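Local coordinates for protein plastocyanin (Adiantum capillus-veneris, PDB 1KDJ) that carries electrons between the cytochrome b6-f complex and P700 of photosystem I, using a single bound copper ion that cycles between Cu(II) and Cu(I), at residues Ile39-Pro44 / Tyr83-Thr88; Gly6-Asn11 / Thr30-Thr35; Gly24-Phe29 / Ser72-Val77. All blocks are in the same frame, centred on the assembly; numbering follows the deposited sequence.

Contact 1: Ile39-Pro44 / Tyr83-Thr88. With CU (copper (II) ion), chain B.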
ATOM      1  N   ILE A  39       2.075  -0.745   4.631  1.00 13.47           N
ATOM      2  CA  ILE A  39       2.106  -0.438   3.201  1.00 13.64           C
ATOM      3  C   ILE A  39       3.070   0.728   3.027  1.00 11.45           C
ATOM      4  O   ILE A  39       2.813   1.782   3.607  1.00 12.04           O
ATOM      5  CB  ILE A  39       0.726   0.047   2.635  1.00 17.37           C
ATOM      6  CG1 ILE A  39      -0.379  -1.019   2.862  1.00 20.42           C
ATOM      7  CG2 ILE A  39       0.896   0.374   1.121  1.00 15.18           C
ATOM      8  CD1 ILE A  39      -1.085  -1.019   4.248  1.00 22.58           C
ATOM      9  N   VAL A  40       4.071   0.505   2.221  1.00 12.24           N
ATOM     10  CA  VAL A  40       5.067   1.504   1.880  1.00 15.47           C
ATOM     11  C   VAL A  40       5.215   1.483   0.372  1.00 14.27           C
ATOM     12  O   VAL A  40       5.423   0.427  -0.227  1.00 14.93           O
ATOM     13  CB  VAL A  40       6.446   1.172   2.565  1.00 14.40           C
ATOM     14  CG1 VAL A  40       7.516   2.186   2.178  1.00 15.68           C
ATOM     15  CG2 VAL A  40       6.276   1.218   4.062  1.00 14.40           C
ATOM     16  N   PHE A  41       5.186   2.678  -0.246  1.00 16.57           N
ATOM     17  CA  PHE A  41       5.369   2.805  -1.682  1.00 14.86           C
ATOM     18  C   PHE A  41       6.814   2.869  -2.071  1.00 16.60           C
ATOM     19  O   PHE A  41       7.591   3.512  -1.379  1.00 18.17           O
ATOM     20  CB  PHE A  41       4.655   4.071  -2.215  1.00 15.56           C
ATOM     21  CG  PHE A  41       3.166   3.832  -2.462  1.00 14.55           C
ATOM     22  CD1 PHE A  41       2.766   3.303  -3.677  1.00 16.74           C
ATOM     23  CD2 PHE A  41       2.248   4.078  -1.480  1.00 12.98           C
ATOM     24  CE1 PHE A  41       1.431   3.021  -3.888  1.00 15.02           C
ATOM     25  CE2 PHE A  41       0.919   3.791  -1.701  1.00 15.78           C
ATOM     26  CZ  PHE A  41       0.510   3.263  -2.899  1.00 15.00           C
ATOM     27  N   ASP A  42       7.204   2.191  -3.131  1.00 18.11           N
ATOM     28  CA  ASP A  42       8.510   2.324  -3.746  1.00 22.81           C
ATOM     29  C   ASP A  42       8.581   3.669  -4.467  1.00 24.27           C
ATOM     30  O   ASP A  42       7.609   4.071  -5.115  1.00 23.20           O
ATOM     31  CB  ASP A  42       8.732   1.302  -4.795  1.00 27.53           C
ATOM     32  CG  ASP A  42       9.864   0.342  -4.542  1.00 33.81           C
ATOM     33  OD1 ASP A  42      10.894   0.713  -3.970  1.00 39.23           O
ATOM     34  OD2 ASP A  42       9.703  -0.805  -4.938  1.00 38.41           O
ATOM     35  N   ILE A  43       9.688   4.398  -4.429  1.00 25.19           N
ATOM     36  CA  ILE A  43       9.763   5.682  -5.135  1.00 27.05           C
ATOM     37  C   ILE A  43      10.468   5.364  -6.441  1.00 27.80           C
ATOM     38  O   ILE A  43      11.581   4.849  -6.367  1.00 27.53           O
ATOM     39  CB  ILE A  43      10.597   6.734  -4.365  1.00 27.65           C
ATOM     40  CG1 ILE A  43      10.134   6.895  -2.920  1.00 26.40           C
ATOM     41  CG2 ILE A  43      10.509   8.049  -5.149  1.00 27.06           C
ATOM     42  CD1 ILE A  43       8.695   7.346  -2.726  1.00 26.01           C
ATOM     43  N   PRO A  44       9.918   5.582  -7.646  1.00 29.24           N
ATOM     44  CA  PRO A  44      10.588   5.261  -8.892  1.00 31.65           C
ATOM     45  C   PRO A  44      11.859   6.102  -9.030  1.00 34.09           C
ATOM     46  O   PRO A  44      11.964   7.250  -8.569  1.00 33.60           O
ATOM     47  CB  PRO A  44       9.548   5.538  -9.942  1.00 31.59           C
ATOM     48  CG  PRO A  44       8.234   5.547  -9.190  1.00 31.12           C
ATOM     49  CD  PRO A  44       8.640   6.222  -7.895  1.00 30.03           C
ATOM     50  N   TYR A  83       2.553   2.386  -9.702  1.00 19.69           N
ATOM     51  CA  TYR A  83       3.483   2.490  -8.585  1.00 17.53           C
ATOM     52  C   TYR A  83       3.429   1.162  -7.852  1.00 18.51           C
ATOM     53  O   TYR A  83       2.330   0.603  -7.800  1.00 17.48           O
ATOM     54  CB  TYR A  83       3.026   3.599  -7.664  1.00 15.47           C
ATOM     55  CG  TYR A  83       2.882   4.933  -8.382  1.00 17.21           C
ATOM     56  CD1 TYR A  83       4.013   5.648  -8.733  1.00 17.03           C
ATOM     57  CD2 TYR A  83       1.610   5.391  -8.690  1.00 17.58           C
ATOM     58  CE1 TYR A  83       3.870   6.844  -9.401  1.00 17.26           C
ATOM     59  CE2 TYR A  83       1.459   6.586  -9.356  1.00 16.44           C
ATOM     60  CZ  TYR A  83       2.592   7.294  -9.696  1.00 18.52           C
ATOM     61  OH  TYR A  83       2.440   8.505 -10.343  1.00 18.60           O
ATOM     62  N   THR A  84       4.549   0.639  -7.351  1.00 18.34           N
ATOM     63  CA  THR A  84       4.584  -0.579  -6.535  1.00 17.61           C
ATOM     64  C   THR A  84       4.522  -0.215  -5.057  1.00 17.33           C
ATOM     65  O   THR A  84       5.028   0.834  -4.628  1.00 15.13           O
ATOM     66  CB  THR A  84       5.862  -1.338  -6.839  1.00 19.20           C
ATOM     67  OG1 THR A  84       5.727  -1.782  -8.173  1.00 20.71           O
ATOM     68  CG2 THR A  84       6.090  -2.567  -5.948  1.00 23.73           C
ATOM     69  N   PHE A  85       3.819  -1.019  -4.255  1.00 16.10           N
ATOM     70  CA  PHE A  85       3.830  -0.870  -2.815  1.00 15.70           C
ATOM     71  C   PHE A  85       4.147  -2.250  -2.236  1.00 16.99           C
ATOM     72  O   PHE A  85       3.969  -3.296  -2.893  1.00 14.37           O
ATOM     73  CB  PHE A  85       2.484  -0.351  -2.265  1.00 16.97           C
ATOM     74  CG  PHE A  85       1.222  -1.108  -2.644  1.00 18.84           C
ATOM     75  CD1 PHE A  85       0.800  -2.160  -1.855  1.00 17.41           C
ATOM     76  CD2 PHE A  85       0.509  -0.763  -3.781  1.00 18.26           C
ATOM     77  CE1 PHE A  85      -0.329  -2.871  -2.208  1.00 18.84           C
ATOM     78  CE2 PHE A  85      -0.617  -1.481  -4.123  1.00 20.21           C
ATOM     79  CZ  PHE A  85      -1.040  -2.546  -3.338  1.00 19.31           C
ATOM     80  N   TYR A  86       4.676  -2.239  -1.014  1.00 17.39           N
ATOM     81  CA  TYR A  86       5.100  -3.474  -0.371  1.00 17.12           C
ATOM     82  C   TYR A  86       4.871  -3.394   1.121  1.00 15.85           C
ATOM     83  O   TYR A  86       4.548  -2.322   1.649  1.00 14.74           O
ATOM     84  CB  TYR A  86       6.584  -3.747  -0.688  1.00 19.85           C
ATOM     85  CG  TYR A  86       7.546  -2.699  -0.163  1.00 23.55           C
ATOM     86  CD1 TYR A  86       8.060  -2.828   1.118  1.00 24.43           C
ATOM     87  CD2 TYR A  86       7.909  -1.626  -0.972  1.00 25.77           C
ATOM     88  CE1 TYR A  86       8.939  -1.886   1.606  1.00 26.02           C
ATOM     89  CE2 TYR A  86       8.798  -0.683  -0.476  1.00 25.83           C
ATOM     90  CZ  TYR A  86       9.298  -0.825   0.799  1.00 26.10           C
ATOM     91  OH  TYR A  86      10.160   0.112   1.303  1.00 26.83           O
ATOM     92  N   CYS A  87       4.948  -4.555   1.782  1.00 13.81           N
ATOM     93  CA  CYS A  87       4.792  -4.590   3.222  1.00 14.58           C
ATOM     94  C   CYS A  87       6.205  -4.660   3.783  1.00 12.65           C
ATOM     95  O   CYS A  87       6.898  -5.571   3.345  1.00 12.50           O
ATOM     96  CB  CYS A  87       4.019  -5.850   3.633  1.00 14.36           C
ATOM     97  SG  CYS A  87       4.046  -6.073   5.423  1.00 13.15           S
ATOM     98  N   THR A  88       6.661  -3.850   4.730  1.00 13.06           N
ATOM     99  CA  THR A  88       8.014  -3.966   5.266  1.00 15.24           C
ATOM    100  C   THR A  88       8.383  -5.305   5.935  1.00 12.21           C
ATOM    101  O   THR A  88       9.301  -5.927   5.420  1.00 13.19           O
ATOM    102  CB  THR A  88       8.194  -2.782   6.230  1.00 18.87           C
ATOM    103  OG1 THR A  88       7.921  -1.587   5.469  1.00 23.33           O
ATOM    104  CG2 THR A  88       9.580  -2.788   6.893  1.00 21.08           C
TER
HETATM  105 CU    CU B 103       3.113  -8.097   5.770  1.00 16.39          CU
HETATM  106  O   HOH W   1      10.127   2.653  -0.357  1.00 46.86           O
HETATM  107  O   HOH W   2       6.408   2.747  -7.405  1.00 22.06           O
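An antiparallel strand pair at the edge of the plastocyanin beta sandwich brings V40 against Y86 and F41 against F85, just before the chain reaches the copper ligand C87. V40 and Y86 form the hydrogen-bonded pair: V40 N donates to Y86 O at 2.9 Å, and Y86 N returns a bond to V40 O. D42 N extends the ladder to T84 O (3.0 Å). Outward, the Y86 ring folds back across V40. Y86 CG sits between the backbone N and the carbonyl carbon (chi1 63°), which swings the ring over its neighbour, with V40 CB above one face, 4.2 Å from the ring centroid, as a CH-pi contact. V40 CG1 reaches on to Y86 OH (3.5 Å); a water joins that hydroxyl to F41 O, and it also bonds to the carboxylate of E62. Inward, F85 CB lies over a face of the F41 ring, while the F85 ring turns its edge to the same ring, planes at 62°. I39 CG2 rests on F85 CB at 3.8 Å. Past the strand, C87 SG binds copper at 2.3 Å in the site shared with H37, H90 and M95. On its other side strand 81-86 pairs with strand 96-101; F85 also meets F14 and F29 edge-to-face, and P44 and Y83 pack on L55 of helix 49-57.

Contact 2: Gly6-Asn11 / Thr30-Thr35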
ATOM      1  N   GLY A   6      -3.577  -9.084   3.910  1.00 13.17           N
ATOM      2  CA  GLY A   6      -3.491 -10.354   4.628  1.00 15.20           C
ATOM      3  C   GLY A   6      -4.837 -11.067   4.606  1.00 15.88           C
ATOM      4  O   GLY A   6      -5.842 -10.599   4.042  1.00 15.63           O
ATOM      5  N   ASP A   7      -4.876 -12.222   5.257  1.00 16.25           N
ATOM      6  CA  ASP A   7      -6.124 -12.971   5.390  1.00 17.56           C
ATOM      7  C   ASP A   7      -6.162 -13.679   6.757  1.00 19.91           C
ATOM      8  O   ASP A   7      -5.208 -13.604   7.538  1.00 17.18           O
ATOM      9  CB  ASP A   7      -6.238 -13.976   4.209  1.00 15.44           C
ATOM     10  CG  ASP A   7      -5.103 -14.940   3.993  1.00 16.93           C
ATOM     11  OD1 ASP A   7      -4.436 -15.330   4.961  1.00 19.48           O
ATOM     12  OD2 ASP A   7      -4.858 -15.312   2.855  1.00 14.75           O
ATOM     13  N   GLU A   8      -7.233 -14.415   7.046  1.00 21.74           N
ATOM     14  CA  GLU A   8      -7.401 -15.177   8.274  1.00 25.57           C
ATOM     15  C   GLU A   8      -6.425 -16.327   8.415  1.00 25.32           C
ATOM     16  O   GLU A   8      -6.143 -16.732   9.539  1.00 29.32           O
ATOM     17  CB  GLU A   8      -8.769 -15.800   8.383  1.00 28.05           C
ATOM     18  CG  GLU A   8      -9.993 -14.908   8.339  1.00 34.60           C
ATOM     19  CD  GLU A   8     -10.216 -13.957   9.492  1.00 37.40           C
ATOM     20  OE1 GLU A   8      -9.254 -13.498  10.110  1.00 41.18           O
ATOM     21  OE2 GLU A   8     -11.384 -13.669   9.756  1.00 39.27           O
ATOM     22  N   VAL A   9      -5.912 -16.872   7.329  1.00 24.17           N
ATOM     23  CA  VAL A   9      -4.969 -17.965   7.325  1.00 25.60           C
ATOM     24  C   VAL A   9      -3.529 -17.479   7.500  1.00 26.73           C
ATOM     25  O   VAL A   9      -2.632 -18.306   7.603  1.00 29.65           O
ATOM     26  CB  VAL A   9      -5.230 -18.700   5.985  1.00 28.14           C
ATOM     27  CG1 VAL A   9      -4.168 -19.734   5.623  1.00 30.08           C
ATOM     28  CG2 VAL A   9      -6.576 -19.422   6.136  1.00 28.39           C
ATOM     29  N   GLY A  10      -3.182 -16.188   7.528  1.00 25.24           N
ATOM     30  CA  GLY A  10      -1.781 -15.762   7.694  1.00 23.30           C
ATOM     31  C   GLY A  10      -0.882 -15.744   6.450  1.00 21.78           C
ATOM     32  O   GLY A  10       0.356 -15.791   6.523  1.00 21.24           O
ATOM     33  N   ASN A  11      -1.467 -15.699   5.248  1.00 19.64           N
ATOM     34  CA  ASN A  11      -0.692 -15.576   4.022  1.00 18.20           C
ATOM     35  C   ASN A  11      -0.170 -14.150   3.874  1.00 14.50           C
ATOM     36  O   ASN A  11      -0.817 -13.210   4.320  1.00 15.05           O
ATOM     37  CB  ASN A  11      -1.529 -15.864   2.806  1.00 19.93           C
ATOM     38  CG  ASN A  11      -1.840 -17.325   2.712  1.00 21.61           C
ATOM     39  OD1 ASN A  11      -0.946 -18.164   2.638  1.00 24.62           O
ATOM     40  ND2 ASN A  11      -3.113 -17.662   2.653  1.00 21.99           N
ATOM     41  N   THR A  30      -7.189  -2.417   4.453  1.00 18.19           N
ATOM     42  CA  THR A  30      -7.796  -2.881   5.690  1.00 19.54           C
ATOM     43  C   THR A  30      -7.203  -4.230   6.014  1.00 17.61           C
ATOM     44  O   THR A  30      -7.103  -5.125   5.170  1.00 16.66           O
ATOM     45  CB  THR A  30      -9.293  -3.063   5.571  1.00 22.06           C
ATOM     46  OG1 THR A  30      -9.816  -1.805   5.145  1.00 28.70           O
ATOM     47  CG2 THR A  30      -9.939  -3.472   6.888  1.00 24.69           C
ATOM     48  N   LEU A  31      -6.735  -4.337   7.249  1.00 18.31           N
ATOM     49  CA  LEU A  31      -6.109  -5.548   7.742  1.00 17.82           C
ATOM     50  C   LEU A  31      -7.147  -6.670   7.904  1.00 18.22           C
ATOM     51  O   LEU A  31      -8.216  -6.434   8.471  1.00 20.16           O
ATOM     52  CB  LEU A  31      -5.457  -5.296   9.111  1.00 17.38           C
ATOM     53  CG  LEU A  31      -4.795  -6.504   9.725  1.00 16.23           C
ATOM     54  CD1 LEU A  31      -3.511  -6.825   9.017  1.00 16.44           C
ATOM     55  CD2 LEU A  31      -4.573  -6.217  11.185  1.00 19.19           C
ATOM     56  N   VAL A  32      -6.850  -7.861   7.408  1.00 18.35           N
ATOM     57  CA  VAL A  32      -7.683  -9.022   7.690  1.00 19.49           C
ATOM     58  C   VAL A  32      -6.760 -10.022   8.419  1.00 19.28           C
ATOM     59  O   VAL A  32      -5.633 -10.275   7.984  1.00 17.02           O
ATOM     60  CB  VAL A  32      -8.239  -9.624   6.363  1.00 19.12           C
ATOM     61  CG1 VAL A  32      -9.121 -10.830   6.694  1.00 18.99           C
ATOM     62  CG2 VAL A  32      -9.098  -8.608   5.617  1.00 17.37           C
ATOM     63  N   GLY A  33      -7.217 -10.644   9.507  1.00 21.05           N
ATOM     64  CA  GLY A  33      -6.411 -11.629  10.196  1.00 22.79           C
ATOM     65  C   GLY A  33      -5.642 -11.007  11.353  1.00 23.90           C
ATOM     66  O   GLY A  33      -5.893  -9.871  11.756  1.00 24.74           O
ATOM     67  N   GLU A  34      -4.729 -11.791  11.913  1.00 25.56           N
ATOM     68  CA  GLU A  34      -3.960 -11.331  13.040  1.00 27.72           C
ATOM     69  C   GLU A  34      -2.512 -10.973  12.764  1.00 26.37           C
ATOM     70  O   GLU A  34      -1.892 -10.330  13.612  1.00 29.62           O
ATOM     71  CB  GLU A  34      -4.031 -12.383  14.121  1.00 31.74           C
ATOM     72  CG  GLU A  34      -4.948 -11.884  15.232  1.00 39.01           C
ATOM     73  CD  GLU A  34      -6.406 -11.738  14.824  1.00 43.63           C
ATOM     74  OE1 GLU A  34      -7.001 -12.770  14.485  1.00 48.69           O
ATOM     75  OE2 GLU A  34      -6.933 -10.617  14.841  1.00 45.16           O
ATOM     76  N   THR A  35      -1.911 -11.378  11.647  1.00 23.15           N
ATOM     77  CA  THR A  35      -0.562 -10.956  11.318  1.00 20.71           C
ATOM     78  C   THR A  35      -0.582  -9.437  10.979  1.00 21.41           C
ATOM     79  O   THR A  35      -1.376  -9.021  10.124  1.00 20.41           O
ATOM     80  CB  THR A  35      -0.107 -11.782  10.131  1.00 19.17           C
ATOM     81  OG1 THR A  35      -0.272 -13.160  10.475  1.00 22.40           O
ATOM     82  CG2 THR A  35       1.311 -11.497   9.762  1.00 17.26           C
TER
HETATM   83  O   HOH W   3      -2.985 -13.405   9.611  1.00 42.93           O
HETATM   84  O   HOH W   4      -4.740 -14.766  11.106  1.00 35.27           O
HETATM   85  O   HOH W   5      -9.909 -10.328  10.438  1.00 48.98           O
HETATM   86  O   HOH W   6       1.295 -15.377   9.305  1.00 23.80           O
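V32 opens the contact by setting its isopropyl group against the backbone at G6-D7, with CB 3.5 Å from G6 O. CG1 is anti to the backbone N (chi1 -179°), and this turns that methyl onto D7 CA, 3.9 Å away. At G33 the two chains come so close that there is no space for a side chain: a CB would run into D7 O. The glycine instead gives that oxygen a CA-H...O contact, G33 CA to D7 O at 3.5 Å. On E8 the chain bends at chi2 (-67°) to bring OE1 back toward G33, 3.4 Å from its CA, and a water joins that same oxygen to G33 N.

The blue-copper fold places these two segments at the copper end of the sandwich: residues 6-11 form a loop following strand 2-5, while residues 30-35 run out of strand 27-31. No direct hydrogen bond links them; waters bridge their polar groups. Loop 6-11 has its own brace, a type I turn from D7 to G10. Just past the turn, the D7 carboxylate grips N11 twice: OD1 accepts N11 N on its syn side, tilted 31° out of the carboxylate plane, and OD2 takes ND2 at 2.9 Å through its syn lone pair; Y15 OH also bonds to OD2.

E34 takes part through its backbone, its N donating to a water that in turn donates to E8 O. T35 ends the walk: its N reaches D7 O through another water, and its OG1 shares a further one with G10 O (3.0 Å from water to each oxygen). The T35 side chain touches the copper ligand H90 and comes within about 6 Å of the copper ion (nearest atoms).

Contact 3: Gly24-Phe29 / Ser72-Val77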
ATOM      1  N   GLY A  24      -6.715  10.964  -7.204  1.00 25.45           N
ATOM      2  CA  GLY A  24      -7.338  11.475  -5.982  1.00 24.68           C
ATOM      3  C   GLY A  24      -8.377  10.525  -5.364  1.00 25.29           C
ATOM      4  O   GLY A  24      -8.960  10.845  -4.320  1.00 24.80           O
ATOM      5  N   GLU A  25      -8.645   9.342  -5.953  1.00 24.90           N
ATOM      6  CA  GLU A  25      -9.530   8.372  -5.305  1.00 23.83           C
ATOM      7  C   GLU A  25      -8.756   7.767  -4.128  1.00 21.17           C
ATOM      8  O   GLU A  25      -7.613   7.358  -4.274  1.00 21.98           O
ATOM      9  CB  GLU A  25      -9.933   7.269  -6.306  1.00 24.70           C
ATOM     10  CG  GLU A  25     -10.756   6.105  -5.719  1.00 24.61           C
ATOM     11  CD  GLU A  25     -11.108   4.958  -6.670  1.00 25.16           C
ATOM     12  OE1 GLU A  25     -10.940   5.071  -7.882  1.00 24.10           O
ATOM     13  OE2 GLU A  25     -11.557   3.920  -6.185  1.00 25.16           O
ATOM     14  N   ALA A  26      -9.298   7.742  -2.937  1.00 21.15           N
ATOM     15  CA  ALA A  26      -8.657   7.067  -1.824  1.00 21.08           C
ATOM     16  C   ALA A  26      -8.570   5.527  -2.004  1.00 21.41           C
ATOM     17  O   ALA A  26      -9.436   4.827  -2.577  1.00 20.36           O
ATOM     18  CB  ALA A  26      -9.445   7.411  -0.573  1.00 21.05           C
ATOM     19  N   VAL A  27      -7.429   4.952  -1.647  1.00 20.93           N
ATOM     20  CA  VAL A  27      -7.266   3.511  -1.604  1.00 21.49           C
ATOM     21  C   VAL A  27      -7.243   3.215  -0.103  1.00 21.57           C
ATOM     22  O   VAL A  27      -6.405   3.760   0.621  1.00 21.35           O
ATOM     23  CB  VAL A  27      -5.969   3.100  -2.250  1.00 20.38           C
ATOM     24  CG1 VAL A  27      -5.851   1.589  -2.267  1.00 20.88           C
ATOM     25  CG2 VAL A  27      -5.957   3.571  -3.696  1.00 23.11           C
ATOM     26  N   GLU A  28      -8.223   2.461   0.400  1.00 20.16           N
ATOM     27  CA  GLU A  28      -8.285   2.127   1.806  1.00 21.00           C
ATOM     28  C   GLU A  28      -7.765   0.707   1.948  1.00 19.31           C
ATOM     29  O   GLU A  28      -8.290  -0.221   1.324  1.00 18.83           O
ATOM     30  CB  GLU A  28      -9.697   2.188   2.298  1.00 23.80           C
ATOM     31  CG  GLU A  28      -9.766   2.138   3.812  1.00 30.85           C
ATOM     32  CD  GLU A  28     -11.195   1.964   4.310  1.00 37.79           C
ATOM     33  OE1 GLU A  28     -12.059   2.783   3.951  1.00 40.94           O
ATOM     34  OE2 GLU A  28     -11.450   0.996   5.043  1.00 40.90           O
ATOM     35  N   PHE A  29      -6.687   0.525   2.696  1.00 17.55           N
ATOM     36  CA  PHE A  29      -6.100  -0.781   2.962  1.00 16.57           C
ATOM     37  C   PHE A  29      -6.653  -1.207   4.319  1.00 16.73           C
ATOM     38  O   PHE A  29      -6.687  -0.409   5.249  1.00 15.12           O
ATOM     39  CB  PHE A  29      -4.603  -0.652   3.017  1.00 15.58           C
ATOM     40  CG  PHE A  29      -3.926  -0.279   1.717  1.00 13.26           C
ATOM     41  CD1 PHE A  29      -3.531  -1.260   0.843  1.00 13.47           C
ATOM     42  CD2 PHE A  29      -3.658   1.043   1.440  1.00 14.55           C
ATOM     43  CE1 PHE A  29      -2.857  -0.966  -0.320  1.00 13.57           C
ATOM     44  CE2 PHE A  29      -2.990   1.330   0.265  1.00 13.74           C
ATOM     45  CZ  PHE A  29      -2.585   0.350  -0.612  1.00 13.73           C
ATOM     46  N   SER A  72      -7.008   0.133   9.535  1.00 28.37           N
ATOM     47  CA  SER A  72      -6.907   0.610   8.183  1.00 27.20           C
ATOM     48  C   SER A  72      -5.942   1.777   7.973  1.00 26.41           C
ATOM     49  O   SER A  72      -5.506   2.428   8.933  1.00 26.80           O
ATOM     50  CB  SER A  72      -8.330   0.936   7.737  1.00 27.15           C
ATOM     51  OG  SER A  72      -9.043   1.497   8.817  1.00 32.76           O
ATOM     52  N   PHE A  73      -5.556   1.980   6.704  1.00 23.55           N
ATOM     53  CA  PHE A  73      -4.679   3.050   6.246  1.00 20.62           C
ATOM     54  C   PHE A  73      -5.240   3.533   4.915  1.00 21.10           C
ATOM     55  O   PHE A  73      -5.514   2.718   4.040  1.00 19.29           O
ATOM     56  CB  PHE A  73      -3.289   2.535   6.002  1.00 19.50           C
ATOM     57  CG  PHE A  73      -2.331   3.576   5.444  1.00 19.22           C
ATOM     58  CD1 PHE A  73      -2.093   4.738   6.162  1.00 20.09           C
ATOM     59  CD2 PHE A  73      -1.721   3.344   4.233  1.00 18.24           C
ATOM     60  CE1 PHE A  73      -1.231   5.684   5.659  1.00 17.94           C
ATOM     61  CE2 PHE A  73      -0.860   4.294   3.745  1.00 19.28           C
ATOM     62  CZ  PHE A  73      -0.621   5.451   4.452  1.00 17.20           C
ATOM     63  N   LYS A  74      -5.310   4.842   4.698  1.00 22.00           N
ATOM     64  CA  LYS A  74      -5.880   5.420   3.483  1.00 23.78           C
ATOM     65  C   LYS A  74      -4.805   6.228   2.751  1.00 23.70           C
ATOM     66  O   LYS A  74      -4.130   7.055   3.395  1.00 23.75           O
ATOM     67  CB  LYS A  74      -7.042   6.272   3.936  1.00 25.12           C
ATOM     68  CG  LYS A  74      -7.990   6.712   2.847  1.00 29.99           C
ATOM     69  CD  LYS A  74      -9.302   7.137   3.500  1.00 33.56           C
ATOM     70  CE  LYS A  74      -9.997   5.909   4.110  1.00 36.55           C
ATOM     71  NZ  LYS A  74     -11.430   6.131   4.267  1.00 39.57           N
ATOM     72  N   ALA A  75      -4.590   5.946   1.468  1.00 21.09           N
ATOM     73  CA  ALA A  75      -3.583   6.614   0.654  1.00 20.59           C
ATOM     74  C   ALA A  75      -4.261   7.295  -0.560  1.00 21.10           C
ATOM     75  O   ALA A  75      -5.239   6.745  -1.098  1.00 18.56           O
ATOM     76  CB  ALA A  75      -2.588   5.613   0.117  1.00 18.03           C
ATOM     77  N   LYS A  76      -3.811   8.488  -0.992  1.00 20.39           N
ATOM     78  CA  LYS A  76      -4.328   9.198  -2.173  1.00 19.16           C
ATOM     79  C   LYS A  76      -3.127   9.590  -3.017  1.00 19.17           C
ATOM     80  O   LYS A  76      -2.160  10.160  -2.490  1.00 18.72           O
ATOM     81  CB  LYS A  76      -5.057  10.473  -1.797  1.00 19.57           C
ATOM     82  CG  LYS A  76      -6.476  10.310  -1.356  1.00 23.12           C
ATOM     83  CD  LYS A  76      -6.831  11.569  -0.628  1.00 26.78           C
ATOM     84  CE  LYS A  76      -8.318  11.847  -0.688  1.00 33.15           C
ATOM     85  NZ  LYS A  76      -8.630  12.443  -1.979  1.00 38.84           N
ATOM     86  N   VAL A  77      -3.097   9.217  -4.288  1.00 16.50           N
ATOM     87  CA  VAL A  77      -2.049   9.574  -5.220  1.00 17.62           C
ATOM     88  C   VAL A  77      -2.786  10.203  -6.438  1.00 21.14           C
ATOM     89  O   VAL A  77      -3.784   9.693  -7.007  1.00 19.90           O
ATOM     90  CB  VAL A  77      -1.249   8.335  -5.641  1.00 14.80           C
ATOM     91  CG1 VAL A  77      -0.178   8.759  -6.647  1.00 15.04           C
ATOM     92  CG2 VAL A  77      -0.566   7.671  -4.427  1.00 15.84           C
TER
HETATM   93  O   HOH W   7      -5.215   7.481  -5.353  1.00 21.84           O
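Strands 27-31 and 72-75 meet here as antiparallel neighbours, with 72-75 at the edge of its sheet and 27-31 one place further in. V27 with A75 and F29 with F73 are hydrogen-bonded pairs, each closed by two backbone bonds; F29 N to F73 O spans 2.8 Å. Between them E28 faces K74 in a non-hydrogen-bonded pair. Their side chains cross at an angle, K74 CE lying 3.8 Å from E28 CG, and the lysine's bend at chi3 (-68°) turns NZ to E28 OE1 in a weak salt bridge of 3.4 Å. With an alanine at E28, the K74 ammonium would probably lose its carboxylate mate and the lysine chain would be freer to swing. K74 CG also packs on A26 CB at 3.8 Å. On the other face the two phenylalanines lie side by side, CD2 of F29 4.1 Å from CD2 of F73, while V27 CG1 lies over one face of the F29 ring, toward its rim, and F73 O sits in the plane at its edge. Further along, toward G24 and V77, K76 NZ bonds to G24 O (2.9 Å), G24 N bonds to V77 O from above the carbonyl plane, and a water bridges E25 O and V77 N. With V27 reaching L99 and V77 reaching V101, this side closes on the second sheet, as expected of a two-sheet cupredoxin sandwich.

Overall arrangement
The three contacts span both sheets of the sandwich and its copper end. Contact 3 joins two strands of one sheet, contact 1 two strands of the other; their centres lie 13 Å apart, and they meet in the core where F29 packs on F85 and I39, and V77 on Y83. Contact 2 continues strand 27-31 from contact 3 into the loops beside the metal, its centre 19 Å from each of the others. Along the chain contact 2 closes before contact 1 opens, while contact 3 alternates with both. Residues 24-44 thus run from one sheet past the copper end into the other, so the copper lies at the end of the sandwich where that connection and the chain after strand 81-86 meet.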